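Side-chain contacts in deoxy-D-mannose-octulosonate 8-phosphate phosphatase (Haemophilus influenzae Rd, PDB 1K1E), which hydrolyses 3-deoxy-D-manno-octulosonate 8-phosphate to the free sugar acid KDO and inorganic phosphate, a step in lipopolysaccharide biosynthesis: residues Q23-Y26 and A32-S35; T102-I105 and V110-P113; P113-A116 and T120-A123. All blocks are in the same frame, centred on the assembly; numbering follows the deposited sequence.

Contact 1. Residues Q23-Y26 and A32-S35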
# COMPACT_ATOMS: atom_id res chain seq x y z
N GLN A 23 2.66 -7.83 -4.33
CA GLN A 23 1.47 -8.39 -3.73
C GLN A 23 0.64 -9.10 -4.80
O GLN A 23 0.64 -8.72 -5.96
CB GLN A 23 0.65 -7.30 -3.04
CG GLN A 23 1.37 -6.54 -1.89
CD GLN A 23 0.48 -5.50 -1.20
OE1 GLN A 23 -0.55 -5.86 -0.56
NE2 GLN A 23 0.85 -4.21 -1.31
N LEU A 24 0.01 -10.21 -4.42
CA LEU A 24 -0.93 -10.91 -5.29
C LEU A 24 -2.27 -10.66 -4.57
O LEU A 24 -2.49 -11.14 -3.44
CB LEU A 24 -0.58 -12.39 -5.31
CG LEU A 24 0.86 -12.71 -5.75
CD1 LEU A 24 1.12 -14.27 -5.58
CD2 LEU A 24 1.01 -12.31 -7.25
N HIS A 25 -3.14 -9.83 -5.19
CA HIS A 25 -4.41 -9.50 -4.56
C HIS A 25 -5.41 -10.54 -4.94
O HIS A 25 -5.94 -10.57 -6.07
CB HIS A 25 -4.88 -8.12 -4.99
CG HIS A 25 -3.86 -7.06 -4.73
ND1 HIS A 25 -3.46 -6.70 -3.45
CD2 HIS A 25 -3.13 -6.31 -5.59
CE1 HIS A 25 -2.53 -5.75 -3.55
NE2 HIS A 25 -2.32 -5.50 -4.83
N TYR A 26 -5.65 -11.41 -3.99
CA TYR A 26 -6.59 -12.53 -4.19
C TYR A 26 -8.07 -12.31 -3.82
O TYR A 26 -8.40 -11.61 -2.88
CB TYR A 26 -6.16 -13.73 -3.33
CG TYR A 26 -5.20 -14.73 -3.96
CD1 TYR A 26 -3.89 -14.35 -4.30
CD2 TYR A 26 -5.60 -16.06 -4.15
CE1 TYR A 26 -2.98 -15.29 -4.81
CE2 TYR A 26 -4.75 -17.01 -4.65
CZ TYR A 26 -3.42 -16.63 -4.99
OH TYR A 26 -2.53 -17.58 -5.45
N ALA A 32 -7.32 -11.14 -8.30
CA ALA A 32 -8.50 -10.39 -8.70
C ALA A 32 -8.17 -9.02 -9.17
O ALA A 32 -8.94 -8.43 -9.91
CB ALA A 32 -9.47 -10.32 -7.54
N ILE A 33 -7.04 -8.50 -8.74
CA ILE A 33 -6.57 -7.17 -9.06
C ILE A 33 -5.06 -7.29 -9.18
O ILE A 33 -4.43 -8.09 -8.45
CB ILE A 33 -6.85 -6.17 -7.87
CG1 ILE A 33 -8.34 -5.84 -7.77
CG2 ILE A 33 -6.08 -4.82 -8.07
CD1 ILE A 33 -8.65 -5.25 -6.44
N LYS A 34 -4.52 -6.62 -10.18
CA LYS A 34 -3.08 -6.45 -10.32
C LYS A 34 -2.83 -4.97 -10.26
O LYS A 34 -3.47 -4.19 -10.96
CB LYS A 34 -2.52 -7.06 -11.60
CG LYS A 34 -2.65 -8.57 -11.56
CD LYS A 34 -1.82 -9.23 -12.69
CE LYS A 34 -0.32 -9.15 -12.30
NZ LYS A 34 0.05 -9.96 -11.02
N SER A 35 -1.85 -4.55 -9.46
CA SER A 35 -1.65 -3.13 -9.29
C SER A 35 -0.35 -2.65 -9.92
O SER A 35 0.72 -2.98 -9.41
CB SER A 35 -1.66 -2.84 -7.78
OG SER A 35 -2.89 -3.33 -7.21
O HOH W 1 -0.62 -7.83 -8.90
O HOH W 2 -2.33 -9.50 -7.83

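Contact 2. Residues T102-I105 and V110-P113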
# COMPACT_ATOMS: atom_id res chain seq x y z
N THR A 102 20.07 -6.03 -24.98
CA THR A 102 18.86 -6.19 -24.16
C THR A 102 19.14 -5.96 -22.68
O THR A 102 20.22 -6.32 -22.20
CB THR A 102 18.36 -7.60 -24.30
OG1 THR A 102 18.15 -7.88 -25.68
CG2 THR A 102 17.06 -7.80 -23.53
N ALA A 103 18.18 -5.38 -21.96
CA ALA A 103 18.35 -5.18 -20.52
C ALA A 103 17.16 -5.85 -19.86
O ALA A 103 16.11 -5.89 -20.44
CB ALA A 103 18.34 -3.70 -20.16
N TYR A 104 17.34 -6.35 -18.63
CA TYR A 104 16.29 -7.07 -17.91
C TYR A 104 16.14 -6.43 -16.54
O TYR A 104 17.11 -5.96 -15.98
CB TYR A 104 16.70 -8.51 -17.64
CG TYR A 104 15.61 -9.39 -17.11
CD1 TYR A 104 14.71 -10.06 -17.97
CD2 TYR A 104 15.40 -9.53 -15.72
CE1 TYR A 104 13.64 -10.84 -17.47
CE2 TYR A 104 14.38 -10.28 -15.25
CZ TYR A 104 13.50 -10.93 -16.09
OH TYR A 104 12.48 -11.68 -15.55
N ILE A 105 14.94 -6.47 -15.99
CA ILE A 105 14.75 -5.93 -14.65
C ILE A 105 13.95 -6.96 -13.87
O ILE A 105 12.87 -7.36 -14.30
CB ILE A 105 14.05 -4.50 -14.66
CG1 ILE A 105 13.81 -4.05 -13.18
CG2 ILE A 105 12.83 -4.44 -15.64
CD1 ILE A 105 13.33 -2.54 -13.12
N VAL A 110 13.91 -16.39 -9.47
CA VAL A 110 13.45 -16.80 -10.80
C VAL A 110 14.11 -15.96 -11.87
O VAL A 110 14.26 -16.42 -12.97
CB VAL A 110 11.87 -16.62 -10.98
CG1 VAL A 110 11.33 -17.50 -12.16
CG2 VAL A 110 11.12 -17.00 -9.68
N ASP A 111 14.50 -14.72 -11.57
CA ASP A 111 15.09 -13.88 -12.61
C ASP A 111 16.61 -14.05 -12.77
O ASP A 111 17.19 -13.49 -13.70
CB ASP A 111 14.78 -12.42 -12.30
CG ASP A 111 13.32 -12.19 -12.09
OD1 ASP A 111 12.58 -12.51 -13.02
OD2 ASP A 111 12.90 -11.74 -11.00
N LEU A 112 17.24 -14.78 -11.84
CA LEU A 112 18.67 -14.95 -11.94
C LEU A 112 19.12 -15.45 -13.35
O LEU A 112 20.11 -14.93 -13.90
CB LEU A 112 19.15 -15.90 -10.82
CG LEU A 112 19.07 -15.19 -9.45
CD1 LEU A 112 19.48 -16.22 -8.35
CD2 LEU A 112 19.99 -13.99 -9.39
N PRO A 113 18.43 -16.44 -13.94
CA PRO A 113 18.86 -16.90 -15.27
C PRO A 113 18.59 -15.81 -16.33
O PRO A 113 19.29 -15.74 -17.33
CB PRO A 113 18.01 -18.16 -15.53
CG PRO A 113 17.59 -18.60 -14.15
CD PRO A 113 17.35 -17.28 -13.41

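Contact 3. Residues P113-A116 and T120-A123. With HG (mercury (II) ion), chain N.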
# COMPACT_ATOMS: atom_id res chain seq x y z
N PRO A 113 18.43 -16.44 -13.94
CA PRO A 113 18.86 -16.90 -15.27
C PRO A 113 18.59 -15.81 -16.33
O PRO A 113 19.29 -15.74 -17.33
CB PRO A 113 18.01 -18.16 -15.53
CG PRO A 113 17.59 -18.60 -14.15
CD PRO A 113 17.35 -17.28 -13.41
N ALA A 114 17.59 -14.97 -16.07
CA ALA A 114 17.26 -13.86 -16.94
C ALA A 114 18.31 -12.77 -16.97
O ALA A 114 18.63 -12.22 -18.05
CB ALA A 114 15.87 -13.26 -16.56
N PHE A 115 18.89 -12.48 -15.81
CA PHE A 115 19.94 -11.49 -15.74
C PHE A 115 21.12 -11.98 -16.57
O PHE A 115 21.72 -11.22 -17.29
CB PHE A 115 20.45 -11.31 -14.29
CG PHE A 115 19.39 -10.84 -13.31
CD1 PHE A 115 19.44 -11.23 -11.96
CD2 PHE A 115 18.38 -9.99 -13.71
CE1 PHE A 115 18.49 -10.77 -11.02
CE2 PHE A 115 17.45 -9.52 -12.78
CZ PHE A 115 17.50 -9.92 -11.43
N ALA A 116 21.43 -13.28 -16.42
CA ALA A 116 22.56 -13.92 -17.08
C ALA A 116 22.40 -13.96 -18.60
O ALA A 116 23.35 -13.80 -19.34
CB ALA A 116 22.75 -15.33 -16.55
N THR A 120 22.51 -6.50 -19.94
CA THR A 120 22.49 -5.56 -18.82
C THR A 120 21.34 -5.99 -17.92
O THR A 120 20.31 -6.45 -18.43
CB THR A 120 22.17 -4.13 -19.35
OG1 THR A 120 23.22 -3.74 -20.26
CG2 THR A 120 22.06 -3.12 -18.24
N SER A 121 21.50 -5.85 -16.61
CA SER A 121 20.43 -6.26 -15.70
C SER A 121 20.31 -5.26 -14.55
O SER A 121 21.30 -4.72 -14.07
CB SER A 121 20.77 -7.64 -15.13
OG SER A 121 22.08 -7.63 -14.58
N PHE A 122 19.08 -5.11 -14.08
CA PHE A 122 18.70 -4.22 -13.01
C PHE A 122 17.87 -4.95 -11.97
O PHE A 122 17.05 -5.80 -12.32
CB PHE A 122 17.78 -3.14 -13.54
CG PHE A 122 18.46 -2.18 -14.51
CD1 PHE A 122 18.59 -2.53 -15.86
CD2 PHE A 122 18.92 -0.95 -14.10
CE1 PHE A 122 19.16 -1.67 -16.76
CE2 PHE A 122 19.51 -0.05 -15.03
CZ PHE A 122 19.63 -0.43 -16.37
N ALA A 123 18.08 -4.60 -10.71
CA ALA A 123 17.25 -5.20 -9.66
C ALA A 123 16.56 -4.06 -8.97
O ALA A 123 17.17 -2.99 -8.78
CB ALA A 123 18.15 -5.98 -8.63
HG HG N . 17.04 -11.54 -20.37

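Contact 1. Residues Q23-Y26 and A32-S35
His-25 and Ile-33 face each other on two antiparallel strands, 23-26 and 32-35; the axes of these short segments run at 155° and approach to 5.4 Å. The direct backbone bond is Ala-32 N to His-25 O, 2.7 Å and nearly straight at 167°. Beyond it the strands draw apart and a water takes over, accepting from His-25 N at 2.8 Å and donating to Ile-33 O. A second water bridges further along: it accepts from Lys-34 NZ and gives a weak bond to Gln-23 O. The imidazole of His-25 carries most of the side-chain contact. CG lies anti to the carbonyl carbon (chi1 -55°), and the ring reaches along the facing strand with its edge to Ile-33 O, 3.6 Å from CD2. Its CB rests against Ile-33 CB at 4.0 Å, while NE2 comes within 3.3 Å of Ser-35 OG.

The two strands form the beta hairpin 23-27/30-37, which projects from the HAD-type core; in the homotetramer, Leu-24, His-25 and Tyr-26 pair antiparallel with a strand of the second subunit, and Lys-34 and Ser-35 with one of the third. The strongest polar partners of His-25 and Ser-35 lie in other subunits: His-25 ND1 bonds Ser-35 OG of the second subunit, and Ser-35 OG bonds His-25 ND1 of the third. Lys-34 forms salt bridges with Glu-31 and with Asp-16, a ligand of the cobalt ion, while the Tyr-26 hydroxyl bonds Asp-71 of the second subunit.

Contact 2. Residues T102-I105 and V110-P113
Tyr-104 and Asp-111 make this contact by themselves, the phenol hydroxyl donating to the carboxylate: OH to OD1 is 2.7 Å. The tyrosine is extended from its strand, CG opposite the backbone N at chi1 -170°, which carries the ring across to Asp-111. Asp-111 uses another rotamer, with CG anti to the carbonyl carbon, and its side chain meets the phenol at about a right angle. OD1 sits at the ring edge, close to the ring plane, but the hydroxyl reaches it from above the carboxylate plane, 39° out; ring and carboxylate are turned 46° apart. Alongside the bond, Asp-111 CB packs on Tyr-104 CE2 at 3.7 Å.

Several bonds fix the buried carboxylate: OD1 also forms a salt bridge with Lys-84, a probable substrate-binding residue, and OD2 accepts from the backbone N of Asp-107 and Asp-108. Asp-111 probably acts as a second-shell group, steadying the backbone at Asp-107, a cobalt ligand, and the amine of Lys-84. Strand 102-106 runs between strands 10-14 and 120-123 in the parallel sheet, and Tyr-104 packs on Ile-12 and Asp-14 of the former, while helix 84-95 flanks the segment 110-113 through Lys-84 and Glu-85.

Contact 3. Residues P113-A116 and T120-A123
Phe-115 of the helical segment 113-116 leans on Ser-121 of the strand 120-123, their CA atoms 5.3 Å apart. Its side chain starts with CB, 3.8 Å from Ser-121 CB and 4.0 Å from Ser-121 OG. CG is anti to the carbonyl carbon (chi1 -61°), and this brings the ring down beside the strand. CG itself passes 3.9 Å from Ser-121 CB, and CD2 closes on the same carbon at 3.6 Å. One atom further, CE2 reaches the backbone, 3.8 Å from Phe-122 O. The approach to the ring is oblique, and the contact is van der Waals in kind, with no hydrogen bond between the segments. Ser-121 directs its CB at the helix, whereas Phe-122, next along the strand, sends its own ring to the other side of the sheet, onto Met-151 and Met-154 of helix 147-158. Val-131 and Val-135 add to the hydrophobic surroundings of Phe-115.

Ala-114 O of the same segment is one ligand of a mercury ion, at 2.9 Å, with the sulfurs of Cys-88 and Cys-118. Helix 112-117 here lies against the sheet as the crossover of a beta-alpha-beta unit, strand 102-106, helix 112-117, strand 120-123, in the Rossmann-like core of the HAD phosphatases.

Contacts 2 and 3 are halves of one beta-alpha-beta unit: their centres are about 3 Å apart, they share Pro-113, and strands 102-106 and 120-123 are neighbours in the sheet. Tyr-104 joins them, its ring packing on Ala-114 CB and on Phe-115 CE2 and its backbone pairing with Thr-120 and Phe-122. The cobalt ion, held by Asp-14, Asp-16 and Asp-107, lies about 4 Å from the side chain of Asp-111 in contact 2 and about 9 Å from that of Phe-115 in contact 3. Contact 1 stands apart, its centre about 23 Å from that of contact 2 and about 25 Å from that of contact 3, with the side chain of His-25 about 14 Å from the cobalt.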